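Local coordinates for polysaccharide biosynthesis protein CapD (Bacillus thuringiensis HD-771, PDB 6BWC) that probably acts as a short-chain dehydrogenase-type, NADP-binding enzyme on UDP-N-acetylglucosamine in the pathway to CMP-pseudaminic acid, used in flagellin glycosylation, at residues 22-27 with 35-40; 81-86 with 212-217. The protein carries 2 engineered substitutions. One frame throughout, in Å; residues are numbered along the deposited sequence.

Interaction 1 (22-27 with 35-40); sequences SILSNV and VRVFSR. With NAP (NADP nicotinamide-adenine-dinucleotide phosphate), chain N.
L24 reaches two valines of strand 35-39 with its two methyl branches. Its CD1 lies 3.5 Å from CG1 of V35, while its CD2 meets CG2 of V37 at 3.7 Å. The side chain stands at about a right angle to V37 and runs at a slant to V35. With CG anti to the backbone N (chi1 173°), the leucine brings its forked end nearer the strand than its CB direction would suggest. One turn further along, V27 adds a methyl contact, its CG1 3.8 Å from CG2 of V35, so V35 offers one methyl to each helix residue. The segment axes run antiparallel at 172°, as expected where the helix of a beta-alpha-beta unit (strand 9-13, helix 18-29, strand 34-39) leads back to the next strand of a Rossmann fold. I12 of the neighbouring strand touches both L24 and V35, and L48 of helix 42-51 closes on L24 and V37.

Beyond the packed valines, the end of the strand and the residue after it, S39 and R40, bind the 2'-phosphate of NADP. S39 OG donates to O1X at 2.8 Å. R40 holds O2X twice, through its backbone N and, in a nearly straight bond (179°), through NE; its NH2 binds O3X at 3.0 Å. The bend at chi3 turns the guanidinium so that the phosphorus lies in plane at its edge, while adenine N7A sits 3.2 Å above its face. One group thus grips the phosphate and covers the base. Four bonds to three terminal phosphate oxygens, two of them from a probably cationic guanidinium, are consistent with recognition of the phosphate that distinguishes NADP from NAD.

Interaction 2 (81-86 with 212-217); sequences YVFHVA and MLTIEA. With NAP (NADP nicotinamide-adenine-dinucleotide phosphate), chain N.
The ring of F83 and the methyl of T214 make the nearest approach between strand 81-84 and helix 212-217. CD1 of F83 stands 3.9 Å from CG2 of T214, which comes up to the ring's edge near its plane and does not lie over a face. At the far end of the ring, CZ of F83 is 4.3 Å from CG1 of I215, a looser apolar contact. The two CA atoms of F83 and T214 are 8.3 Å apart, a gap bridged mainly by the phenyl group.

T214 presents its methyl because CG2 is anti to the backbone N, whereas OG1 turns back to the carbonyl oxygen of A210 one turn earlier. This bond satisfies the hydroxyl within its own helix, and the apolar branch is the one directed at the ring.

Strand 81-84 is the fourth of the parallel Rossmann strands in chain order and lies between strands 9-13 and 123-129; helix 207-220 packs against it from a distant part of the sequence. The residues that follow strand 81-84 lead into the NADP pocket: CB of A86 is 3.4 Å from adenine C4A, and CG1 of V85 touches C5D of the nicotinamide ribose at 3.5 Å. The carbonyl oxygen of V85 is also 3.2 Å from O3D, at most a weak hydrogen bond.

Farther out, F83 is flanked by V10 of strand 9-13 and F5, and F169 of strand 163-169 touches T214.

Overall arrangement
Both contacts are buried, and both fasten a helix to the same Rossmann sheet, their centres about 10 Å apart. Interaction 1 joins neighbours in sequence through aliphatic branches, whereas interaction 2 brings together segments 126 residues apart through an aromatic ring. The two meet directly: CG2 of I23 lies 4.0 Å from CE2 of F83, and CB of N26 is 3.5 Å from CD1 of I215, so helices 18-29 and 207-220 pack side by side. Each strand segment ends at the cofactor. Residues 35-40 supply charged and polar groups to the 2'-phosphate, while 81-86 give mainly apolar contacts to adenine and the riboses.

Interaction 1 (22-27 with 35-40)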
ATOM      1  N   SER C  22      -4.782  30.961  14.916  1.00 22.73           N
ATOM      2  CA  SER C  22      -5.429  32.266  14.716  1.00 22.41           C
ATOM      3  C   SER C  22      -6.773  32.104  13.976  1.00 22.73           C
ATOM      4  O   SER C  22      -7.783  32.636  14.434  1.00 22.27           O
ATOM      5  CB  SER C  22      -4.517  33.276  14.000  1.00 21.83           C
ATOM      6  OG  SER C  22      -4.789  34.596  14.444  1.00 20.42           O
ATOM      7  N   ILE C  23      -6.791  31.332  12.880  1.00 22.55           N
ATOM      8  CA  ILE C  23      -8.065  30.975  12.200  1.00 22.89           C
ATOM      9  C   ILE C  23      -9.109  30.367  13.168  1.00 23.34           C
ATOM     10  O   ILE C  23     -10.287  30.716  13.097  1.00 23.55           O
ATOM     11  CB  ILE C  23      -7.865  29.981  11.025  1.00 22.13           C
ATOM     12  CG1 ILE C  23      -7.065  30.632   9.886  1.00 22.26           C
ATOM     13  CG2 ILE C  23      -9.218  29.492  10.482  1.00 21.43           C
ATOM     14  CD1 ILE C  23      -6.497  29.642   8.881  1.00 22.44           C
ATOM     15  N   LEU C  24      -8.663  29.446  14.032  1.00 23.35           N
ATOM     16  CA  LEU C  24      -9.518  28.768  15.028  1.00 22.65           C
ATOM     17  C   LEU C  24     -10.297  29.740  15.878  1.00 22.65           C
ATOM     18  O   LEU C  24     -11.522  29.644  15.958  1.00 22.38           O
ATOM     19  CB  LEU C  24      -8.675  27.873  15.958  1.00 22.04           C
ATOM     20  CG  LEU C  24      -9.340  27.217  17.161  1.00 21.02           C
ATOM     21  CD1 LEU C  24     -10.657  26.579  16.741  1.00 21.45           C
ATOM     22  CD2 LEU C  24      -8.412  26.184  17.780  1.00 20.34           C
ATOM     23  N   SER C  25      -9.578  30.656  16.518  1.00 22.28           N
ATOM     24  CA  SER C  25     -10.211  31.637  17.387  1.00 22.82           C
ATOM     25  C   SER C  25     -11.076  32.636  16.594  1.00 23.27           C
ATOM     26  O   SER C  25     -12.101  33.093  17.093  1.00 24.79           O
ATOM     27  CB  SER C  25      -9.173  32.351  18.253  1.00 22.49           C
ATOM     28  OG  SER C  25      -8.096  32.812  17.466  1.00 23.28           O
ATOM     29  N   ASN C  26     -10.714  32.943  15.355  1.00 23.24           N
ATOM     30  CA  ASN C  26     -11.514  33.889  14.575  1.00 23.83           C
ATOM     31  C   ASN C  26     -12.799  33.225  14.154  1.00 23.01           C
ATOM     32  O   ASN C  26     -13.856  33.815  14.304  1.00 23.16           O
ATOM     33  CB  ASN C  26     -10.744  34.471  13.375  1.00 25.11           C
ATOM     34  CG  ASN C  26      -9.761  35.600  13.781  1.00 26.24           C
ATOM     35  OD1 ASN C  26      -9.867  36.724  13.296  1.00 27.74           O
ATOM     36  ND2 ASN C  26      -8.800  35.292  14.663  1.00 26.39           N
ATOM     37  N   VAL C  27     -12.702  31.981  13.686  1.00 22.11           N
ATOM     38  CA  VAL C  27     -13.876  31.174  13.336  1.00 21.90           C
ATOM     39  C   VAL C  27     -14.749  30.921  14.558  1.00 21.48           C
ATOM     40  O   VAL C  27     -15.954  30.841  14.433  1.00 20.21           O
ATOM     41  CB  VAL C  27     -13.489  29.835  12.611  1.00 22.24           C
ATOM     42  CG1 VAL C  27     -14.580  28.758  12.703  1.00 22.37           C
ATOM     43  CG2 VAL C  27     -13.167  30.089  11.147  1.00 21.63           C
ATOM     44  N   VAL C  35     -15.744  23.096  15.578  1.00 15.14           N
ATOM     45  CA  VAL C  35     -14.504  23.292  14.831  1.00 14.95           C
ATOM     46  C   VAL C  35     -13.621  22.130  15.205  1.00 14.68           C
ATOM     47  O   VAL C  35     -13.497  21.825  16.382  1.00 15.16           O
ATOM     48  CB  VAL C  35     -13.754  24.584  15.246  1.00 15.44           C
ATOM     49  CG1 VAL C  35     -12.509  24.799  14.374  1.00 15.25           C
ATOM     50  CG2 VAL C  35     -14.677  25.803  15.162  1.00 15.69           C
ATOM     51  N   ARG C  36     -13.003  21.486  14.229  1.00 14.09           N
ATOM     52  CA  ARG C  36     -12.072  20.409  14.499  1.00 13.62           C
ATOM     53  C   ARG C  36     -10.637  20.879  14.278  1.00 13.66           C
ATOM     54  O   ARG C  36     -10.372  21.661  13.366  1.00 13.55           O
ATOM     55  CB  ARG C  36     -12.409  19.229  13.603  1.00 13.61           C
ATOM     56  CG  ARG C  36     -13.823  18.687  13.853  1.00 13.46           C
ATOM     57  CD  ARG C  36     -14.081  17.335  13.182  1.00 12.92           C
ATOM     58  NE  ARG C  36     -15.506  16.961  13.199  1.00 12.43           N
ATOM     59  CZ  ARG C  36     -16.082  16.085  12.371  1.00 12.34           C
ATOM     60  NH1 ARG C  36     -15.388  15.466  11.426  1.00 12.98           N
ATOM     61  NH2 ARG C  36     -17.373  15.828  12.445  1.00 12.03           N
ATOM     62  N   VAL C  37      -9.728  20.440  15.152  1.00 13.84           N
ATOM     63  CA  VAL C  37      -8.274  20.678  15.020  1.00 14.14           C
ATOM     64  C   VAL C  37      -7.594  19.341  14.656  1.00 14.48           C
ATOM     65  O   VAL C  37      -7.753  18.353  15.381  1.00 14.56           O
ATOM     66  CB  VAL C  37      -7.666  21.248  16.325  1.00 13.91           C
ATOM     67  CG1 VAL C  37      -6.157  21.288  16.273  1.00 13.89           C
ATOM     68  CG2 VAL C  37      -8.155  22.655  16.568  1.00 14.22           C
ATOM     69  N   PHE C  38      -6.843  19.340  13.542  1.00 14.56           N
ATOM     70  CA  PHE C  38      -6.171  18.155  12.986  1.00 14.21           C
ATOM     71  C   PHE C  38      -4.652  18.391  12.876  1.00 14.62           C
ATOM     72  O   PHE C  38      -4.193  19.139  12.024  1.00 15.11           O
ATOM     73  CB  PHE C  38      -6.761  17.840  11.620  1.00 13.72           C
ATOM     74  CG  PHE C  38      -6.339  16.507  11.051  1.00 13.59           C
ATOM     75  CD1 PHE C  38      -7.216  15.439  11.040  1.00 13.46           C
ATOM     76  CD2 PHE C  38      -5.074  16.321  10.486  1.00 13.48           C
ATOM     77  CE1 PHE C  38      -6.841  14.218  10.478  1.00 13.43           C
ATOM     78  CE2 PHE C  38      -4.695  15.097   9.939  1.00 13.09           C
ATOM     79  CZ  PHE C  38      -5.576  14.051   9.926  1.00 13.10           C
ATOM     80  N   SER C  39      -3.892  17.724  13.732  1.00 14.92           N
ATOM     81  CA  SER C  39      -2.472  17.938  13.915  1.00 15.47           C
ATOM     82  C   SER C  39      -1.905  16.569  14.262  1.00 16.95           C
ATOM     83  O   SER C  39      -2.634  15.733  14.810  1.00 18.30           O
ATOM     84  CB  SER C  39      -2.285  18.951  15.062  1.00 15.38           C
ATOM     85  OG  SER C  39      -1.089  18.790  15.825  1.00 15.38           O
ATOM     86  N   ARG C  40      -0.632  16.316  13.966  1.00 17.62           N
ATOM     87  CA  ARG C  40      -0.002  15.047  14.368  1.00 18.10           C
ATOM     88  C   ARG C  40       0.377  14.985  15.837  1.00 17.35           C
ATOM     89  O   ARG C  40       0.311  13.950  16.442  1.00 16.23           O
ATOM     90  CB  ARG C  40       1.273  14.809  13.591  1.00 19.28           C
ATOM     91  CG  ARG C  40       1.114  14.794  12.092  1.00 20.45           C
ATOM     92  CD  ARG C  40       2.489  14.871  11.467  1.00 22.11           C
ATOM     93  NE  ARG C  40       3.139  16.129  11.825  1.00 24.18           N
ATOM     94  CZ  ARG C  40       4.386  16.472  11.509  1.00 25.16           C
ATOM     95  NH1 ARG C  40       5.156  15.655  10.788  1.00 24.81           N
ATOM     96  NH2 ARG C  40       4.856  17.658  11.919  1.00 25.96           N
TER
HETATM   97  PA  NAP N 400       3.220  25.942  11.475  1.00 11.89           P
HETATM   98  O1A NAP N 400       3.167  26.817  12.695  1.00 11.76           O
HETATM   99  O2A NAP N 400       4.407  25.050  11.350  1.00 11.61           O
HETATM  100  O5B NAP N 400       1.888  25.077  11.361  1.00 12.48           O
HETATM  101  C5B NAP N 400       1.931  23.785  10.749  1.00 13.55           C
HETATM  102  C4B NAP N 400       0.701  22.986  11.168  1.00 14.05           C
HETATM  103  O4B NAP N 400       0.565  21.763  10.448  1.00 14.10           O
HETATM  104  C3B NAP N 400       0.822  22.574  12.611  1.00 14.55           C
HETATM  105  O3B NAP N 400      -0.519  22.551  13.092  1.00 14.51           O
HETATM  106  C2B NAP N 400       1.448  21.206  12.527  1.00 15.21           C
HETATM  107  O2B NAP N 400       1.226  20.536  13.751  1.00 16.97           O
HETATM  108  C1B NAP N 400       0.731  20.627  11.307  1.00 14.74           C
HETATM  109  N9A NAP N 400       1.366  19.534  10.495  1.00 14.66           N
HETATM  110  C8A NAP N 400       2.630  19.423   9.990  1.00 14.92           C
HETATM  111  N7A NAP N 400       2.799  18.267   9.263  1.00 14.59           N
HETATM  112  C5A NAP N 400       1.619  17.623   9.292  1.00 14.59           C
HETATM  113  C6A NAP N 400       1.052  16.357   8.764  1.00 14.46           C
HETATM  114  N6A NAP N 400       1.781  15.506   8.028  1.00 14.61           N
HETATM  115  N1A NAP N 400      -0.232  16.066   9.028  1.00 14.28           N
HETATM  116  C2A NAP N 400      -1.018  16.873   9.762  1.00 14.38           C
HETATM  117  N3A NAP N 400      -0.580  18.030  10.283  1.00 14.44           N
HETATM  118  C4A NAP N 400       0.693  18.458  10.091  1.00 14.58           C
HETATM  119  O3  NAP N 400       3.075  26.787  10.107  1.00 11.95           O
HETATM  120  PN  NAP N 400       2.311  28.199   9.881  1.00 11.96           P
HETATM  121  O1N NAP N 400       1.018  28.279  10.679  1.00 12.34           O
HETATM  122  O2N NAP N 400       3.323  29.301   9.952  1.00 11.96           O
HETATM  123  O5D NAP N 400       1.981  28.124   8.328  1.00 12.19           O
HETATM  124  C5D NAP N 400       0.789  27.502   7.915  1.00 12.66           C
HETATM  125  C4D NAP N 400       0.742  27.425   6.392  1.00 13.08           C
HETATM  126  O4D NAP N 400       1.078  28.720   5.876  1.00 13.12           O
HETATM  127  C3D NAP N 400       1.666  26.415   5.689  1.00 13.12           C
HETATM  128  O3D NAP N 400       0.898  25.699   4.718  1.00 13.01           O
HETATM  129  C2D NAP N 400       2.727  27.247   5.008  1.00 13.32           C
HETATM  130  O2D NAP N 400       3.164  26.681   3.769  1.00 13.21           O
HETATM  131  C1D NAP N 400       1.997  28.573   4.787  1.00 13.49           C
HETATM  132  N1N NAP N 400       2.866  29.754   4.716  1.00 13.68           N
HETATM  133  C2N NAP N 400       3.418  30.207   5.854  1.00 14.03           C
HETATM  134  C3N NAP N 400       4.248  31.311   5.909  1.00 13.84           C
HETATM  135  C7N NAP N 400       4.884  31.789   7.168  1.00 14.26           C
HETATM  136  O7N NAP N 400       5.747  32.665   7.085  1.00 14.63           O
HETATM  137  N7N NAP N 400       4.563  31.274   8.358  1.00 14.44           N
HETATM  138  C4N NAP N 400       4.514  32.068   4.660  1.00 14.01           C
HETATM  139  C5N NAP N 400       3.871  31.483   3.478  1.00 13.95           C
HETATM  140  C6N NAP N 400       3.055  30.368   3.548  1.00 13.68           C
HETATM  141  P2B NAP N 400       2.080  19.234  14.167  1.00 20.64           P
HETATM  142  O1X NAP N 400       1.674  19.135  15.625  1.00 20.66           O
HETATM  143  O2X NAP N 400       1.505  18.084  13.366  1.00 19.86           O
HETATM  144  O3X NAP N 400       3.566  19.550  13.874  1.00 20.55           O

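Interaction 2 (81-86 with 212-217)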
ATOM      1  N   TYR C  81     -16.549  23.163   5.925  1.00 14.63           N
ATOM      2  CA  TYR C  81     -15.448  24.063   5.496  1.00 14.07           C
ATOM      3  C   TYR C  81     -14.083  23.579   5.978  1.00 13.32           C
ATOM      4  O   TYR C  81     -13.832  23.506   7.175  1.00 13.56           O
ATOM      5  CB  TYR C  81     -15.715  25.502   5.982  1.00 14.39           C
ATOM      6  CG  TYR C  81     -17.024  26.091   5.484  1.00 14.22           C
ATOM      7  CD1 TYR C  81     -17.151  26.541   4.193  1.00 14.36           C
ATOM      8  CD2 TYR C  81     -18.134  26.177   6.318  1.00 14.43           C
ATOM      9  CE1 TYR C  81     -18.352  27.057   3.727  1.00 14.89           C
ATOM     10  CE2 TYR C  81     -19.334  26.690   5.868  1.00 14.72           C
ATOM     11  CZ  TYR C  81     -19.444  27.123   4.570  1.00 14.96           C
ATOM     12  OH  TYR C  81     -20.640  27.623   4.124  1.00 15.28           O
ATOM     13  N   VAL C  82     -13.213  23.258   5.027  1.00 12.88           N
ATOM     14  CA  VAL C  82     -11.860  22.724   5.280  1.00 12.58           C
ATOM     15  C   VAL C  82     -10.784  23.825   5.072  1.00 12.30           C
ATOM     16  O   VAL C  82     -10.667  24.391   3.999  1.00 11.77           O
ATOM     17  CB  VAL C  82     -11.574  21.498   4.352  1.00 12.32           C
ATOM     18  CG1 VAL C  82     -10.186  20.925   4.568  1.00 12.23           C
ATOM     19  CG2 VAL C  82     -12.585  20.390   4.586  1.00 12.32           C
ATOM     20  N   PHE C  83     -10.006  24.113   6.106  1.00 12.36           N
ATOM     21  CA  PHE C  83      -8.797  24.922   5.955  1.00 12.59           C
ATOM     22  C   PHE C  83      -7.544  24.020   5.967  1.00 12.34           C
ATOM     23  O   PHE C  83      -7.157  23.518   7.041  1.00 11.88           O
ATOM     24  CB  PHE C  83      -8.667  25.952   7.096  1.00 12.71           C
ATOM     25  CG  PHE C  83      -9.748  26.990   7.139  1.00 12.61           C
ATOM     26  CD1 PHE C  83      -9.607  28.186   6.448  1.00 12.53           C
ATOM     27  CD2 PHE C  83     -10.883  26.809   7.948  1.00 12.81           C
ATOM     28  CE1 PHE C  83     -10.586  29.175   6.527  1.00 12.49           C
ATOM     29  CE2 PHE C  83     -11.865  27.796   8.027  1.00 12.69           C
ATOM     30  CZ  PHE C  83     -11.714  28.979   7.312  1.00 12.56           C
ATOM     31  N   HIS C  84      -6.911  23.857   4.794  1.00 12.16           N
ATOM     32  CA  HIS C  84      -5.676  23.055   4.644  1.00 12.31           C
ATOM     33  C   HIS C  84      -4.405  23.922   4.879  1.00 12.64           C
ATOM     34  O   HIS C  84      -3.802  24.488   3.972  1.00 12.27           O
ATOM     35  CB  HIS C  84      -5.704  22.294   3.298  1.00 12.44           C
ATOM     36  CG  HIS C  84      -4.421  21.595   2.920  1.00 12.40           C
ATOM     37  ND1 HIS C  84      -3.514  21.108   3.841  1.00 12.38           N
ATOM     38  CD2 HIS C  84      -3.921  21.276   1.701  1.00 12.16           C
ATOM     39  CE1 HIS C  84      -2.499  20.551   3.205  1.00 12.35           C
ATOM     40  NE2 HIS C  84      -2.726  20.632   1.907  1.00 12.30           N
ATOM     41  N   VAL C  85      -4.012  23.969   6.149  1.00 13.41           N
ATOM     42  CA  VAL C  85      -2.945  24.825   6.663  1.00 13.91           C
ATOM     43  C   VAL C  85      -1.670  24.031   7.115  1.00 14.28           C
ATOM     44  O   VAL C  85      -0.599  24.625   7.368  1.00 14.05           O
ATOM     45  CB  VAL C  85      -3.523  25.667   7.820  1.00 14.40           C
ATOM     46  CG1 VAL C  85      -2.635  26.869   8.130  1.00 14.92           C
ATOM     47  CG2 VAL C  85      -4.921  26.149   7.458  1.00 14.45           C
ATOM     48  N   ALA C  86      -1.768  22.692   7.198  1.00 14.32           N
ATOM     49  CA  ALA C  86      -0.588  21.830   7.411  1.00 13.96           C
ATOM     50  C   ALA C  86       0.372  21.755   6.198  1.00 13.73           C
ATOM     51  O   ALA C  86      -0.070  21.786   5.023  1.00 13.42           O
ATOM     52  CB  ALA C  86      -1.017  20.431   7.844  1.00 13.85           C
ATOM     53  N   MET C 212      -7.200  36.867   8.078  1.00 18.67           N
ATOM     54  CA  MET C 212      -8.339  37.476   7.381  1.00 19.56           C
ATOM     55  C   MET C 212      -8.340  37.176   5.906  1.00 18.91           C
ATOM     56  O   MET C 212      -9.400  36.983   5.314  1.00 18.61           O
ATOM     57  CB  MET C 212      -8.399  38.995   7.589  1.00 21.41           C
ATOM     58  CG  MET C 212      -8.789  39.435   8.990  1.00 23.75           C
ATOM     59  SD  MET C 212     -10.138  38.478   9.732  1.00 29.11           S
ATOM     60  CE  MET C 212     -11.418  38.707   8.471  1.00 28.27           C
ATOM     61  N   LEU C 213      -7.156  37.138   5.312  1.00 18.91           N
ATOM     62  CA  LEU C 213      -7.011  36.751   3.908  1.00 18.88           C
ATOM     63  C   LEU C 213      -7.662  35.394   3.677  1.00 18.39           C
ATOM     64  O   LEU C 213      -8.531  35.260   2.822  1.00 17.06           O
ATOM     65  CB  LEU C 213      -5.523  36.719   3.514  1.00 19.47           C
ATOM     66  CG  LEU C 213      -5.195  36.396   2.045  1.00 20.83           C
ATOM     67  CD1 LEU C 213      -5.867  37.403   1.111  1.00 21.07           C
ATOM     68  CD2 LEU C 213      -3.690  36.307   1.744  1.00 21.26           C
ATOM     69  N   THR C 214      -7.253  34.410   4.485  1.00 19.04           N
ATOM     70  CA  THR C 214      -7.749  33.031   4.384  1.00 20.05           C
ATOM     71  C   THR C 214      -9.262  32.923   4.650  1.00 20.21           C
ATOM     72  O   THR C 214     -10.015  32.396   3.815  1.00 19.85           O
ATOM     73  CB  THR C 214      -6.997  32.069   5.344  1.00 21.16           C
ATOM     74  OG1 THR C 214      -5.613  32.438   5.466  1.00 20.98           O
ATOM     75  CG2 THR C 214      -7.087  30.620   4.835  1.00 21.34           C
ATOM     76  N   ILE C 215      -9.700  33.442   5.796  1.00 20.20           N
ATOM     77  CA  ILE C 215     -11.128  33.494   6.125  1.00 20.30           C
ATOM     78  C   ILE C 215     -11.988  34.189   5.023  1.00 22.01           C
ATOM     79  O   ILE C 215     -13.042  33.647   4.646  1.00 21.69           O
ATOM     80  CB  ILE C 215     -11.336  34.082   7.545  1.00 18.92           C
ATOM     81  CG1 ILE C 215     -11.029  33.017   8.582  1.00 17.57           C
ATOM     82  CG2 ILE C 215     -12.758  34.575   7.757  1.00 19.25           C
ATOM     83  CD1 ILE C 215     -10.794  33.558   9.969  1.00 17.21           C
ATOM     84  N   GLU C 216     -11.546  35.347   4.501  1.00 24.37           N
ATOM     85  CA  GLU C 216     -12.257  36.026   3.356  1.00 26.07           C
ATOM     86  C   GLU C 216     -12.401  35.132   2.139  1.00 25.90           C
ATOM     87  O   GLU C 216     -13.496  34.972   1.596  1.00 26.04           O
ATOM     88  CB  GLU C 216     -11.572  37.318   2.891  1.00 26.54           C
ATOM     89  CG  GLU C 216     -12.379  38.566   3.188  1.00 28.55           C
ATOM     90  CD  GLU C 216     -13.430  38.878   2.127  1.00 29.70           C
ATOM     91  OE1 GLU C 216     -13.050  39.004   0.947  1.00 31.03           O
ATOM     92  OE2 GLU C 216     -14.627  39.043   2.468  1.00 30.08           O
ATOM     93  N   ALA C 217     -11.280  34.552   1.724  1.00 25.46           N
ATOM     94  CA  ALA C 217     -11.268  33.627   0.599  1.00 25.26           C
ATOM     95  C   ALA C 217     -12.158  32.416   0.856  1.00 24.52           C
ATOM     96  O   ALA C 217     -12.696  31.857  -0.079  1.00 24.40           O
ATOM     97  CB  ALA C 217      -9.844  33.195   0.281  1.00 25.54           C
TER
HETATM   98  PA  NAP N 400       3.220  25.942  11.475  1.00 11.89           P
HETATM   99  O1A NAP N 400       3.167  26.817  12.695  1.00 11.76           O
HETATM  100  O2A NAP N 400       4.407  25.050  11.350  1.00 11.61           O
HETATM  101  O5B NAP N 400       1.888  25.077  11.361  1.00 12.48           O
HETATM  102  C5B NAP N 400       1.931  23.785  10.749  1.00 13.55           C
HETATM  103  C4B NAP N 400       0.701  22.986  11.168  1.00 14.05           C
HETATM  104  O4B NAP N 400       0.565  21.763  10.448  1.00 14.10           O
HETATM  105  C3B NAP N 400       0.822  22.574  12.611  1.00 14.55           C
HETATM  106  O3B NAP N 400      -0.519  22.551  13.092  1.00 14.51           O
HETATM  107  C2B NAP N 400       1.448  21.206  12.527  1.00 15.21           C
HETATM  108  O2B NAP N 400       1.226  20.536  13.751  1.00 16.97           O
HETATM  109  C1B NAP N 400       0.731  20.627  11.307  1.00 14.74           C
HETATM  110  N9A NAP N 400       1.366  19.534  10.495  1.00 14.66           N
HETATM  111  C8A NAP N 400       2.630  19.423   9.990  1.00 14.92           C
HETATM  112  N7A NAP N 400       2.799  18.267   9.263  1.00 14.59           N
HETATM  113  C5A NAP N 400       1.619  17.623   9.292  1.00 14.59           C
HETATM  114  C6A NAP N 400       1.052  16.357   8.764  1.00 14.46           C
HETATM  115  N6A NAP N 400       1.781  15.506   8.028  1.00 14.61           N
HETATM  116  N1A NAP N 400      -0.232  16.066   9.028  1.00 14.28           N
HETATM  117  C2A NAP N 400      -1.018  16.873   9.762  1.00 14.38           C
HETATM  118  N3A NAP N 400      -0.580  18.030  10.283  1.00 14.44           N
HETATM  119  C4A NAP N 400       0.693  18.458  10.091  1.00 14.58           C
HETATM  120  O3  NAP N 400       3.075  26.787  10.107  1.00 11.95           O
HETATM  121  PN  NAP N 400       2.311  28.199   9.881  1.00 11.96           P
HETATM  122  O1N NAP N 400       1.018  28.279  10.679  1.00 12.34           O
HETATM  123  O2N NAP N 400       3.323  29.301   9.952  1.00 11.96           O
HETATM  124  O5D NAP N 400       1.981  28.124   8.328  1.00 12.19           O
HETATM  125  C5D NAP N 400       0.789  27.502   7.915  1.00 12.66           C
HETATM  126  C4D NAP N 400       0.742  27.425   6.392  1.00 13.08           C
HETATM  127  O4D NAP N 400       1.078  28.720   5.876  1.00 13.12           O
HETATM  128  C3D NAP N 400       1.666  26.415   5.689  1.00 13.12           C
HETATM  129  O3D NAP N 400       0.898  25.699   4.718  1.00 13.01           O
HETATM  130  C2D NAP N 400       2.727  27.247   5.008  1.00 13.32           C
HETATM  131  O2D NAP N 400       3.164  26.681   3.769  1.00 13.21           O
HETATM  132  C1D NAP N 400       1.997  28.573   4.787  1.00 13.49           C
HETATM  133  N1N NAP N 400       2.866  29.754   4.716  1.00 13.68           N
HETATM  134  C2N NAP N 400       3.418  30.207   5.854  1.00 14.03           C
HETATM  135  C3N NAP N 400       4.248  31.311   5.909  1.00 13.84           C
HETATM  136  C7N NAP N 400       4.884  31.789   7.168  1.00 14.26           C
HETATM  137  O7N NAP N 400       5.747  32.665   7.085  1.00 14.63           O
HETATM  138  N7N NAP N 400       4.563  31.274   8.358  1.00 14.44           N
HETATM  139  C4N NAP N 400       4.514  32.068   4.660  1.00 14.01           C
HETATM  140  C5N NAP N 400       3.871  31.483   3.478  1.00 13.95           C
HETATM  141  C6N NAP N 400       3.055  30.368   3.548  1.00 13.68           C
HETATM  142  P2B NAP N 400       2.080  19.234  14.167  1.00 20.64           P
HETATM  143  O1X NAP N 400       1.674  19.135  15.625  1.00 20.66           O
HETATM  144  O2X NAP N 400       1.505  18.084  13.366  1.00 19.86           O
HETATM  145  O3X NAP N 400       3.566  19.550  13.874  1.00 20.55           O